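Local coordinates for protein putative modification methylase (Thermus thermophilus, PDB 2ZIF) that probably methylates the N4 atom of cytosine in DNA, using S-adenosyl-L-methionine as the methyl donor, at residues L126-L131 against L171-P176; V41-T46 against D237-P242. All blocks are in the same frame, centred on the assembly; numbering follows the deposited sequence.

How the contacts relate
Both contacts are buried strand pairings in one mixed sheet, but they lie in different parts of it, with centres about 14 Å apart. Contact 2 is parallel and nearer the middle of the chain: V41-T46 and D237-P242 meet through valines and leucines, and their C-terminal ends reach the S-adenosylmethionine site. Contact 1 is antiparallel, farther out, and away from that site; its side chains are more polar, and several of them also bind the second subunit. Strand 91-101 joins the two, pairing with strand 41-46 of contact 2 and with strand 167-174 of contact 1. In sequence, contact 1 is nested within the long loop that contact 2 closes.

Contact 1 of 2, residues L126-L131 against L171-P176; sequences LGFDNL and LMQRKP
D129 and R174 form a hydrogen-bonded antiparallel pair: D129 N gives its proton to R174 O at 2.7 Å, and R174 N returns one to D129 O at 2.9 Å. N130 and Q173 make the next, non-hydrogen-bonded pair, side chains on the same face. Their amides are nearly coplanar, 15° apart, yet the bond from Q173 NE2 to N130 OD1 (2.8 Å) is bent and weak; Q120 NE2 also donates to OD1, and N130 ND2 donates to V112 O of the second subunit. The carboxylate of D129 lies against P176 CB and forms a salt bridge with R109 of the second subunit. L131 CD1 sits over the centre of one guanidinium face of R174, 3.9 Å from CZ. In F128, chi1 of -76° turns CG anti to the carbonyl carbon and lays the ring beside Q173 CB; the ring also meets F84 of helix 65-86 edge-to-face. With an alanine here, the Q173 methylenes and F84 would probably lose the ring between them. G127 closes helix 115-124 in a Schellman motif just before strand 129-137. Strand 91-101 pairs with the other edge of strand 167-174, its L93 bonding to the Q173 backbone, while F128 and Q173 pack on C123 of helix 115-124.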
loop_
_atom_site.group_PDB
_atom_site.type_symbol
_atom_site.label_atom_id
_atom_site.label_comp_id
_atom_site.label_asym_id
_atom_site.label_seq_id
_atom_site.Cartn_x
_atom_site.Cartn_y
_atom_site.Cartn_z
ATOM N N LEU B 126 11.197 -9.086 9.994
ATOM C CA LEU B 126 12.631 -8.888 10.080
ATOM C C LEU B 126 12.990 -7.919 11.204
ATOM O O LEU B 126 14.163 -7.651 11.450
ATOM C CB LEU B 126 13.178 -8.380 8.740
ATOM C CG LEU B 126 12.938 -9.278 7.517
ATOM C CD1 LEU B 126 13.785 -8.786 6.358
ATOM C CD2 LEU B 126 13.313 -10.717 7.834
ATOM N N GLY B 127 11.980 -7.390 11.884
ATOM C CA GLY B 127 12.242 -6.475 12.979
ATOM C C GLY B 127 11.973 -4.997 12.734
ATOM O O GLY B 127 11.934 -4.210 13.681
ATOM N N PHE B 128 11.784 -4.611 11.474
ATOM C CA PHE B 128 11.526 -3.212 11.138
ATOM C C PHE B 128 10.234 -2.655 11.724
ATOM O O PHE B 128 9.262 -3.380 11.914
ATOM C CB PHE B 128 11.469 -3.032 9.615
ATOM C CG PHE B 128 12.805 -3.059 8.947
ATOM C CD1 PHE B 128 13.657 -1.971 9.031
ATOM C CD2 PHE B 128 13.199 -4.160 8.203
ATOM C CE1 PHE B 128 14.868 -1.978 8.383
ATOM C CE2 PHE B 128 14.422 -4.173 7.542
ATOM C CZ PHE B 128 15.256 -3.085 7.631
ATOM N N ASP B 129 10.247 -1.361 12.020
ATOM C CA ASP B 129 9.064 -0.672 12.507
ATOM C C ASP B 129 8.454 -0.089 11.240
ATOM O O ASP B 129 9.135 0.611 10.483
ATOM C CB ASP B 129 9.419 0.488 13.444
ATOM C CG ASP B 129 9.377 0.095 14.908
ATOM O OD1 ASP B 129 8.492 -0.704 15.282
ATOM O OD2 ASP B 129 10.216 0.599 15.683
ATOM N N ASN B 130 7.187 -0.374 10.994
ATOM C CA ASN B 130 6.557 0.162 9.803
ATOM C C ASN B 130 6.091 1.594 10.009
ATOM O O ASN B 130 5.436 1.912 11.001
ATOM C CB ASN B 130 5.359 -0.680 9.388
ATOM C CG ASN B 130 4.667 -0.122 8.161
ATOM O OD1 ASN B 130 5.174 -0.231 7.040
ATOM N ND2 ASN B 130 3.511 0.492 8.370
ATOM N N LEU B 131 6.448 2.448 9.060
ATOM C CA LEU B 131 6.043 3.841 9.076
ATOM C C LEU B 131 5.094 4.035 7.887
ATOM O O LEU B 131 5.013 3.175 6.999
ATOM C CB LEU B 131 7.270 4.752 8.935
ATOM C CG LEU B 131 7.838 5.352 10.225
ATOM C CD1 LEU B 131 7.992 4.261 11.283
ATOM C CD2 LEU B 131 9.177 6.019 9.942
ATOM N N LEU B 171 7.817 2.892 0.455
ATOM C CA LEU B 171 7.778 2.205 1.743
ATOM C C LEU B 171 8.840 2.723 2.703
ATOM O O LEU B 171 9.975 2.958 2.313
ATOM C CB LEU B 171 7.953 0.703 1.525
ATOM C CG LEU B 171 6.967 0.072 0.534
ATOM C CD1 LEU B 171 7.307 -1.405 0.329
ATOM C CD2 LEU B 171 5.544 0.239 1.045
ATOM N N MET B 172 8.453 2.900 3.961
ATOM C CA MET B 172 9.355 3.409 4.996
ATOM C C MET B 172 9.497 2.411 6.154
ATOM O O MET B 172 8.553 2.182 6.915
ATOM C CB MET B 172 8.818 4.734 5.551
ATOM C CG MET B 172 8.431 5.761 4.493
ATOM S SD MET B 172 9.800 6.792 3.967
ATOM C CE MET B 172 8.934 8.277 3.618
ATOM N N GLN B 173 10.683 1.826 6.281
ATOM C CA GLN B 173 10.953 0.868 7.341
ATOM C C GLN B 173 12.052 1.394 8.251
ATOM O O GLN B 173 13.214 1.506 7.849
ATOM C CB GLN B 173 11.340 -0.488 6.747
ATOM C CG GLN B 173 10.191 -1.474 6.713
ATOM C CD GLN B 173 9.011 -0.959 5.937
ATOM O OE1 GLN B 173 9.119 -0.692 4.740
ATOM N NE2 GLN B 173 7.871 -0.814 6.602
ATOM N N ARG B 174 11.661 1.724 9.477
ATOM C CA ARG B 174 12.568 2.274 10.476
ATOM C C ARG B 174 13.112 1.205 11.426
ATOM O O ARG B 174 12.372 0.348 11.922
ATOM C CB ARG B 174 11.834 3.357 11.287
ATOM C CG ARG B 174 12.710 4.182 12.223
ATOM C CD ARG B 174 11.952 4.570 13.489
ATOM N NE ARG B 174 11.058 5.714 13.311
ATOM C CZ ARG B 174 10.010 5.974 14.094
ATOM N NH1 ARG B 174 9.249 7.040 13.866
ATOM N NH2 ARG B 174 9.703 5.155 15.094
ATOM N N LYS B 175 14.416 1.260 11.671
ATOM C CA LYS B 175 15.056 0.323 12.587
ATOM C C LYS B 175 14.927 0.887 13.989
ATOM O O LYS B 175 15.443 1.964 14.276
ATOM C CB LYS B 175 16.544 0.156 12.272
ATOM C CG LYS B 175 17.308 -0.604 13.360
ATOM C CD LYS B 175 18.706 -0.976 12.903
ATOM C CE LYS B 175 19.389 -1.890 13.904
ATOM N NZ LYS B 175 20.731 -2.317 13.417
ATOM N N PRO B 176 14.236 0.166 14.878
ATOM C CA PRO B 176 14.066 0.637 16.254
ATOM C C PRO B 176 15.420 0.636 16.961
ATOM O O PRO B 176 16.363 -0.010 16.506
ATOM C CB PRO B 176 13.107 -0.387 16.844
ATOM C CG PRO B 176 13.539 -1.656 16.152
ATOM C CD PRO B 176 13.717 -1.205 14.716
HETATM O O HOH W 1 5.889 2.116 4.928
#

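Contact 2 of 2, residues V41-T46 against D237-P242; sequences VHLVVT and DVVLDP
V44 and L240 run alongside each other off the same face of the sheet, with V44 CG2 3.5 Å from L240 CB. V41 meets L240 crosswise, setting CG1 3.8 Å from the same CB. With CG anti to its backbone N (chi1 -152°), L240 carries CD1 to the CG2 methyls of both valines. Helix 65-86 packs on this side of the sheet, touching V41, V44 and L240, while L43 and V239 share the other face.

The strands run parallel, 32° apart. L240 N donates to L43 O at 2.6 Å, and L240 O accepts from V45 N at 2.9 Å, so L240 bonds to the residues flanking V44. At the N-terminal end V238 O takes two donors, H42 N and L43 N, where the chain turns its corner at H42. This is the Rossmann-like sheet of the AdoMet-dependent methyltransferases, and the cofactor lies at the C-terminal ends of these strands: S-adenosylmethionine touches P242, whose ring also packs against V44 and T46.

The polar groups sit at the two ends. At the corner, D237 OD1 lies over the centre of one face of the H42 ring, 3.1 Å above its plane, while D237 OD2 binds F234 N and R180. At the cofactor end T46 OG1 donates to D241 OD1 at 2.7 Å, approaching from above the carboxylate plane. F243 N binds OD1 as well, and T249 OG1 reaches both D241 OD2 and V45 O, with the D241 side chain about 5 Å from the bound S-adenosylmethionine.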
loop_
_atom_site.group_PDB
_atom_site.type_symbol
_atom_site.label_atom_id
_atom_site.label_comp_id
_atom_site.label_asym_id
_atom_site.label_seq_id
_atom_site.Cartn_x
_atom_site.Cartn_y
_atom_site.Cartn_z
ATOM N N VAL B 41 25.329 2.491 8.598
ATOM C CA VAL B 41 24.544 3.176 7.571
ATOM C C VAL B 41 23.393 3.957 8.191
ATOM O O VAL B 41 22.712 3.476 9.096
ATOM C CB VAL B 41 23.972 2.174 6.533
ATOM C CG1 VAL B 41 23.114 2.912 5.503
ATOM C CG2 VAL B 41 25.110 1.437 5.848
ATOM N N HIS B 42 23.172 5.163 7.692
ATOM C CA HIS B 42 22.114 6.013 8.218
ATOM C C HIS B 42 20.824 5.984 7.416
ATOM O O HIS B 42 19.741 6.096 7.977
ATOM C CB HIS B 42 22.615 7.449 8.289
ATOM C CG HIS B 42 23.945 7.579 8.958
ATOM N ND1 HIS B 42 24.103 7.475 10.322
ATOM C CD2 HIS B 42 25.185 7.749 8.445
ATOM C CE1 HIS B 42 25.384 7.578 10.621
ATOM N NE2 HIS B 42 26.061 7.745 9.499
ATOM N N LEU B 43 20.937 5.826 6.102
ATOM C CA LEU B 43 19.759 5.838 5.256
ATOM C C LEU B 43 19.917 4.972 4.022
ATOM O O LEU B 43 20.946 5.017 3.352
ATOM C CB LEU B 43 19.472 7.278 4.804
ATOM C CG LEU B 43 18.070 7.714 4.336
ATOM C CD1 LEU B 43 18.194 8.855 3.315
ATOM C CD2 LEU B 43 17.326 6.563 3.723
ATOM N N VAL B 44 18.892 4.183 3.720
ATOM C CA VAL B 44 18.901 3.370 2.511
ATOM C C VAL B 44 17.729 3.763 1.592
ATOM O O VAL B 44 16.571 3.707 1.994
ATOM C CB VAL B 44 18.775 1.868 2.817
ATOM C CG1 VAL B 44 18.521 1.097 1.524
ATOM C CG2 VAL B 44 20.048 1.361 3.485
ATOM N N VAL B 45 18.042 4.202 0.376
ATOM C CA VAL B 45 17.004 4.520 -0.601
ATOM C C VAL B 45 17.273 3.621 -1.803
ATOM O O VAL B 45 18.386 3.606 -2.349
ATOM C CB VAL B 45 17.045 5.977 -1.081
ATOM C CG1 VAL B 45 15.909 6.204 -2.084
ATOM C CG2 VAL B 45 16.913 6.922 0.096
ATOM N N THR B 46 16.260 2.872 -2.219
ATOM C CA THR B 46 16.448 1.965 -3.335
ATOM C C THR B 46 15.139 1.505 -3.950
ATOM O O THR B 46 14.056 1.739 -3.415
ATOM C CB THR B 46 17.245 0.707 -2.881
ATOM O OG1 THR B 46 17.530 -0.133 -4.013
ATOM C CG2 THR B 46 16.437 -0.092 -1.856
ATOM N N ASP B 237 26.030 11.980 6.542
ATOM C CA ASP B 237 25.633 10.592 6.736
ATOM C C ASP B 237 25.953 9.710 5.553
ATOM O O ASP B 237 26.357 10.181 4.489
ATOM C CB ASP B 237 24.138 10.482 7.011
ATOM C CG ASP B 237 23.757 11.026 8.359
ATOM O OD1 ASP B 237 24.488 10.757 9.339
ATOM O OD2 ASP B 237 22.721 11.711 8.442
ATOM N N VAL B 238 25.750 8.415 5.750
ATOM C CA VAL B 238 25.987 7.424 4.714
ATOM C C VAL B 238 24.646 6.980 4.140
ATOM O O VAL B 238 23.770 6.518 4.871
ATOM C CB VAL B 238 26.738 6.199 5.287
ATOM C CG1 VAL B 238 26.832 5.096 4.235
ATOM C CG2 VAL B 238 28.131 6.623 5.730
ATOM N N VAL B 239 24.481 7.148 2.833
ATOM C CA VAL B 239 23.248 6.749 2.172
ATOM C C VAL B 239 23.531 5.494 1.351
ATOM O O VAL B 239 24.487 5.447 0.579
ATOM C CB VAL B 239 22.708 7.888 1.279
ATOM C CG1 VAL B 239 21.453 7.431 0.524
ATOM C CG2 VAL B 239 22.374 9.098 2.154
ATOM N N LEU B 240 22.704 4.471 1.532
ATOM C CA LEU B 240 22.912 3.213 0.829
ATOM C C LEU B 240 21.826 2.837 -0.171
ATOM O O LEU B 240 20.644 3.047 0.071
ATOM C CB LEU B 240 23.025 2.072 1.844
ATOM C CG LEU B 240 23.828 0.798 1.551
ATOM C CD1 LEU B 240 23.517 -0.211 2.648
ATOM C CD2 LEU B 240 23.495 0.201 0.214
ATOM N N ASP B 241 22.254 2.274 -1.297
ATOM C CA ASP B 241 21.354 1.766 -2.320
ATOM C C ASP B 241 22.017 0.470 -2.771
ATOM O O ASP B 241 23.003 0.499 -3.512
ATOM C CB ASP B 241 21.234 2.713 -3.518
ATOM C CG ASP B 241 20.177 2.249 -4.511
ATOM O OD1 ASP B 241 19.901 1.032 -4.543
ATOM O OD2 ASP B 241 19.626 3.089 -5.261
ATOM N N PRO B 242 21.493 -0.684 -2.328
ATOM C CA PRO B 242 22.074 -1.974 -2.713
ATOM C C PRO B 242 21.800 -2.344 -4.172
ATOM O O PRO B 242 22.389 -3.286 -4.697
ATOM C CB PRO B 242 21.410 -2.967 -1.753
ATOM C CG PRO B 242 20.774 -2.119 -0.696
ATOM C CD PRO B 242 20.346 -0.891 -1.439
#